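PDB 1NP6: molybdopterin-guanine dinucleotide biosynthesis adapter protein from Escherichia coli, which binds GTP, hydrolyses it weakly, and may act as an adapter that makes the synthesis and use of the molybdopterin-guanine dinucleotide cofactor efficient. Local coordinates for residues B[111-123]-B[131-144]. Sequence-based numbering, arbitrary orientation.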
loop_
_atom_site.group_PDB
_atom_site.type_symbol
_atom_site.label_atom_id
_atom_site.label_comp_id
_atom_site.label_asym_id
_atom_site.label_seq_id
_atom_site.Cartn_x
_atom_site.Cartn_y
_atom_site.Cartn_z
ATOM N N HIS B 111 3.680 -20.787 5.051
ATOM C CA HIS B 111 2.527 -21.585 4.661
ATOM C C HIS B 111 1.780 -20.950 3.493
ATOM O O HIS B 111 1.274 -19.825 3.604
ATOM C CB HIS B 111 1.602 -21.796 5.857
ATOM C CG HIS B 111 2.244 -22.541 6.988
ATOM N ND1 HIS B 111 1.995 -23.874 7.237
ATOM C CD2 HIS B 111 3.130 -22.140 7.931
ATOM C CE1 HIS B 111 2.697 -24.260 8.289
ATOM N NE2 HIS B 111 3.394 -23.227 8.728
ATOM N N GLU B 112 1.735 -21.676 2.372
ATOM C CA GLU B 112 1.074 -21.228 1.135
ATOM C C GLU B 112 0.224 -22.339 0.521
ATOM O O GLU B 112 0.741 -23.227 -0.168
ATOM C CB GLU B 112 2.099 -20.715 0.103
ATOM C CG GLU B 112 3.505 -20.558 0.651
ATOM C CD GLU B 112 4.460 -19.906 -0.328
ATOM O OE1 GLU B 112 5.234 -20.645 -0.972
ATOM O OE2 GLU B 112 4.446 -18.663 -0.426
ATOM N N GLU B 113 -1.085 -22.267 0.745
ATOM C CA GLU B 113 -1.989 -23.366 0.410
ATOM C C GLU B 113 -2.797 -23.131 -0.872
ATOM O O GLU B 113 -4.033 -23.038 -0.840
ATOM C CB GLU B 113 -2.893 -23.674 1.609
ATOM C CG GLU B 113 -2.161 -24.336 2.775
ATOM C CD GLU B 113 -1.594 -23.350 3.791
ATOM O OE1 GLU B 113 -1.305 -22.185 3.431
ATOM O OE2 GLU B 113 -1.426 -23.742 4.966
ATOM N N ILE B 114 -2.079 -23.052 -2.001
ATOM C CA ILE B 114 -2.659 -22.822 -3.337
ATOM C C ILE B 114 -1.797 -23.492 -4.433
ATOM O O ILE B 114 -0.725 -23.997 -4.131
ATOM C CB ILE B 114 -2.790 -21.300 -3.609
ATOM C CG1 ILE B 114 -1.891 -20.486 -2.661
ATOM C CG2 ILE B 114 -4.246 -20.855 -3.485
ATOM C CD1 ILE B 114 -0.770 -19.720 -3.349
ATOM N N ALA B 115 -2.282 -23.520 -5.677
ATOM C CA ALA B 115 -1.486 -24.013 -6.819
ATOM C C ALA B 115 -0.042 -23.517 -6.710
ATOM O O ALA B 115 0.184 -22.356 -6.354
ATOM C CB ALA B 115 -2.092 -23.574 -8.138
ATOM N N LYS B 116 0.912 -24.406 -6.997
ATOM C CA LYS B 116 2.312 -24.159 -6.663
ATOM C C LYS B 116 3.290 -24.802 -7.649
ATOM O O LYS B 116 3.100 -25.948 -8.070
ATOM C CB LYS B 116 2.586 -24.715 -5.261
ATOM C CG LYS B 116 3.630 -23.981 -4.455
ATOM C CD LYS B 116 3.296 -24.005 -2.955
ATOM C CE LYS B 116 2.853 -25.391 -2.471
ATOM N NZ LYS B 116 2.822 -25.468 -0.983
ATOM N N ILE B 117 4.345 -24.068 -7.996
ATOM C CA ILE B 117 5.498 -24.651 -8.697
ATOM C C ILE B 117 6.656 -24.705 -7.701
ATOM O O ILE B 117 6.918 -23.732 -6.994
ATOM C CB ILE B 117 5.842 -23.828 -9.979
ATOM C CG1 ILE B 117 4.692 -23.968 -10.984
ATOM C CG2 ILE B 117 7.215 -24.275 -10.584
ATOM C CD1 ILE B 117 4.737 -23.000 -12.155
ATOM N N VAL B 118 7.298 -25.869 -7.612
ATOM C CA VAL B 118 8.397 -26.124 -6.683
ATOM C C VAL B 118 9.708 -26.137 -7.490
ATOM O O VAL B 118 9.737 -26.633 -8.596
ATOM C CB VAL B 118 8.205 -27.481 -5.955
ATOM C CG1 VAL B 118 9.447 -27.896 -5.128
ATOM C CG2 VAL B 118 6.979 -27.417 -5.066
ATOM N N LEU B 119 10.766 -25.572 -6.927
ATOM C CA LEU B 119 12.050 -25.466 -7.634
ATOM C C LEU B 119 13.090 -26.401 -7.034
ATOM O O LEU B 119 13.051 -26.676 -5.829
ATOM C CB LEU B 119 12.551 -24.016 -7.598
ATOM C CG LEU B 119 11.536 -22.882 -7.843
ATOM C CD1 LEU B 119 12.226 -21.541 -7.720
ATOM C CD2 LEU B 119 10.793 -22.976 -9.193
ATOM N N PHE B 120 13.994 -26.909 -7.878
ATOM C CA PHE B 120 15.123 -27.742 -7.440
ATOM C C PHE B 120 16.385 -27.408 -8.240
ATOM O O PHE B 120 16.363 -27.417 -9.463
ATOM C CB PHE B 120 14.795 -29.247 -7.596
ATOM C CG PHE B 120 15.905 -30.170 -7.128
ATOM C CD1 PHE B 120 16.056 -30.474 -5.767
ATOM C CD2 PHE B 120 16.802 -30.732 -8.040
ATOM C CE1 PHE B 120 17.099 -31.303 -5.320
ATOM C CE2 PHE B 120 17.854 -31.569 -7.603
ATOM C CZ PHE B 120 17.985 -31.870 -6.236
ATOM N N ARG B 121 17.470 -27.119 -7.536
ATOM C CA ARG B 121 18.797 -26.991 -8.142
ATOM C C ARG B 121 19.739 -27.972 -7.470
ATOM O O ARG B 121 19.925 -27.926 -6.244
ATOM C CB ARG B 121 19.339 -25.551 -8.022
ATOM C CG ARG B 121 20.611 -25.332 -8.844
ATOM C CD ARG B 121 21.260 -23.957 -8.762
ATOM N NE ARG B 121 22.095 -23.822 -7.571
ATOM C CZ ARG B 121 21.700 -23.176 -6.492
ATOM N NH1 ARG B 121 20.504 -22.616 -6.490
ATOM N NH2 ARG B 121 22.481 -23.085 -5.427
ATOM N N ASP B 122 20.335 -28.859 -8.264
ATOM C CA ASP B 122 21.164 -29.934 -7.726
ATOM C C ASP B 122 22.292 -29.415 -6.819
ATOM O O ASP B 122 22.502 -29.945 -5.731
ATOM C CB ASP B 122 21.722 -30.798 -8.861
ATOM C CG ASP B 122 22.114 -32.203 -8.402
ATOM O OD1 ASP B 122 23.295 -32.557 -8.592
ATOM O OD2 ASP B 122 21.322 -33.028 -7.865
ATOM N N GLY B 123 22.986 -28.364 -7.260
ATOM C CA GLY B 123 24.119 -27.811 -6.540
ATOM C C GLY B 123 23.812 -27.089 -5.235
ATOM O O GLY B 123 24.693 -26.461 -4.661
ATOM N N LEU B 131 12.487 -33.560 -1.410
ATOM C CA LEU B 131 11.423 -32.676 -1.901
ATOM C C LEU B 131 10.043 -33.098 -1.383
ATOM O O LEU B 131 9.665 -34.270 -1.487
ATOM C CB LEU B 131 11.384 -32.662 -3.432
ATOM C CG LEU B 131 12.404 -31.810 -4.186
ATOM C CD1 LEU B 131 12.305 -32.092 -5.677
ATOM C CD2 LEU B 131 12.230 -30.323 -3.903
ATOM N N VAL B 132 9.297 -32.134 -0.843
ATOM C CA VAL B 132 7.925 -32.367 -0.381
ATOM C C VAL B 132 6.912 -31.875 -1.429
ATOM O O VAL B 132 6.737 -30.672 -1.629
ATOM C CB VAL B 132 7.657 -31.767 1.050
ATOM C CG1 VAL B 132 8.623 -32.340 2.071
ATOM C CG2 VAL B 132 7.743 -30.242 1.069
ATOM N N ILE B 133 6.272 -32.822 -2.112
ATOM C CA ILE B 133 5.327 -32.529 -3.185
ATOM C C ILE B 133 3.893 -32.879 -2.776
ATOM O O ILE B 133 3.422 -33.987 -3.058
ATOM C CB ILE B 133 5.707 -33.298 -4.480
ATOM C CG1 ILE B 133 7.154 -32.998 -4.897
ATOM C CG2 ILE B 133 4.717 -32.971 -5.608
ATOM C CD1 ILE B 133 7.671 -33.868 -6.037
ATOM N N ASP B 134 3.214 -31.927 -2.133
ATOM C CA ASP B 134 1.823 -32.089 -1.687
ATOM C C ASP B 134 0.825 -31.944 -2.847
ATOM O O ASP B 134 1.234 -31.848 -4.010
ATOM C CB ASP B 134 1.498 -31.113 -0.542
ATOM C CG ASP B 134 1.587 -29.655 -0.964
ATOM O OD1 ASP B 134 2.333 -28.892 -0.317
ATOM O OD2 ASP B 134 0.946 -29.177 -1.924
ATOM N N ARG B 135 -0.473 -31.917 -2.533
ATOM C CA ARG B 135 -1.517 -31.970 -3.567
ATOM C C ARG B 135 -1.637 -30.697 -4.423
ATOM O O ARG B 135 -2.227 -30.722 -5.509
ATOM C CB ARG B 135 -2.881 -32.331 -2.961
ATOM C CG ARG B 135 -3.415 -31.322 -1.965
ATOM C CD ARG B 135 -4.701 -31.753 -1.265
ATOM N NE ARG B 135 -5.763 -30.760 -1.421
ATOM C CZ ARG B 135 -6.605 -30.708 -2.454
ATOM N NH1 ARG B 135 -6.526 -31.599 -3.438
ATOM N NH2 ARG B 135 -7.530 -29.760 -2.505
ATOM N N HIS B 136 -1.079 -29.598 -3.930
ATOM C CA HIS B 136 -1.168 -28.309 -4.618
ATOM C C HIS B 136 -0.133 -28.087 -5.724
ATOM O O HIS B 136 -0.256 -27.131 -6.484
ATOM C CB HIS B 136 -1.084 -27.176 -3.596
ATOM C CG HIS B 136 -2.275 -27.102 -2.694
ATOM N ND1 HIS B 136 -2.166 -27.035 -1.323
ATOM C CD2 HIS B 136 -3.602 -27.099 -2.968
ATOM C CE1 HIS B 136 -3.375 -26.988 -0.789
ATOM N NE2 HIS B 136 -4.262 -27.027 -1.766
ATOM N N VAL B 137 0.877 -28.953 -5.809
ATOM C CA VAL B 137 1.984 -28.771 -6.762
ATOM C C VAL B 137 1.558 -29.145 -8.192
ATOM O O VAL B 137 1.083 -30.253 -8.427
ATOM C CB VAL B 137 3.241 -29.590 -6.327
ATOM C CG1 VAL B 137 4.396 -29.469 -7.346
ATOM C CG2 VAL B 137 3.705 -29.169 -4.953
ATOM N N ILE B 138 1.721 -28.214 -9.134
ATOM C CA ILE B 138 1.383 -28.451 -10.538
ATOM C C ILE B 138 2.612 -28.773 -11.412
ATOM O O ILE B 138 2.468 -29.226 -12.561
ATOM C CB ILE B 138 0.568 -27.248 -11.119
ATOM C CG1 ILE B 138 1.436 -25.962 -11.214
ATOM C CG2 ILE B 138 -0.705 -27.022 -10.283
ATOM C CD1 ILE B 138 0.772 -24.804 -11.991
ATOM N N ALA B 139 3.806 -28.543 -10.859
ATOM C CA ALA B 139 5.065 -28.791 -11.580
ATOM C C ALA B 139 6.272 -28.621 -10.659
ATOM O O ALA B 139 6.173 -27.952 -9.639
ATOM C CB ALA B 139 5.175 -27.834 -12.745
ATOM N N VAL B 140 7.397 -29.244 -11.021
ATOM C CA VAL B 140 8.703 -28.981 -10.406
ATOM C C VAL B 140 9.623 -28.443 -11.506
ATOM O O VAL B 140 9.821 -29.131 -12.497
ATOM C CB VAL B 140 9.338 -30.267 -9.826
ATOM C CG1 VAL B 140 10.754 -30.018 -9.303
ATOM C CG2 VAL B 140 8.463 -30.869 -8.687
ATOM N N ALA B 141 10.153 -27.228 -11.338
ATOM C CA ALA B 141 11.191 -26.689 -12.252
ATOM C C ALA B 141 12.565 -27.068 -11.726
ATOM O O ALA B 141 12.938 -26.711 -10.595
ATOM C CB ALA B 141 11.063 -25.183 -12.383
ATOM N N SER B 142 13.316 -27.809 -12.538
ATOM C CA SER B 142 14.546 -28.435 -12.088
ATOM C C SER B 142 15.716 -28.260 -13.079
ATOM O O SER B 142 15.493 -28.070 -14.256
ATOM C CB SER B 142 14.346 -29.938 -11.922
ATOM O OG SER B 142 15.479 -30.508 -11.286
ATOM N N ASP B 143 16.953 -28.385 -12.595
ATOM C CA ASP B 143 18.105 -28.384 -13.506
ATOM C C ASP B 143 18.621 -29.806 -13.776
ATOM O O ASP B 143 19.576 -30.013 -14.512
ATOM C CB ASP B 143 19.193 -27.383 -13.073
ATOM C CG ASP B 143 19.923 -27.775 -11.797
ATOM O OD1 ASP B 143 19.507 -28.692 -11.051
ATOM O OD2 ASP B 143 20.969 -27.197 -11.465
ATOM N N VAL B 144 17.941 -30.794 -13.204
ATOM C CA VAL B 144 18.251 -32.195 -13.466
ATOM C C VAL B 144 16.965 -32.955 -13.790
ATOM O O VAL B 144 15.897 -32.626 -13.259
ATOM C CB VAL B 144 18.979 -32.887 -12.275
ATOM C CG1 VAL B 144 20.430 -32.442 -12.183
ATOM C CG2 VAL B 144 18.234 -32.663 -10.955
HETATM O O HOH W 1 22.788 -27.332 -9.764
#
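Strands 116-120 and 137-142 run parallel at 21°, and their backbone bonds alternate in direction, from Ile-138 N to Lys-116 O (2.9 Å), then Val-118 N to Ala-139 O, Ala-141 N to Val-118 O and Phe-120 N to Ala-141 O. Beta-branched Val-118 suits a buried strand position: CG2 meets Val-137 CG2 at 3.7 Å, while CG1 passes Leu-131 CD2. Phe-120 turns one ring edge to Ser-142 OG and Val-144 CG2, the latter 3.5 Å from CE2, because its CG stands opposite the backbone N (chi1 -179°). The other sheet face pairs Leu-119 CD2 with Ala-141 CB, whose smallness admits the leucine branch. At one end Lys-116 NZ reaches Asp-134 OD1 in a long salt bridge (3.5 Å) and also donates a hydrogen bond to Glu-112 O. At the other, Asp-143 OD1 takes the Asp-122 amide on its syn side (2.9 Å, 166°), and a water bridges Gly-123 N to OD2. Without this carboxylate, as with an alanine here, the Asp-122 amide would probably lose its acceptor. The pair extends the parallel sheet of a P-loop NTPase fold beyond strand 8-12, with Leu-119 beside the Walker A residue Lys-19.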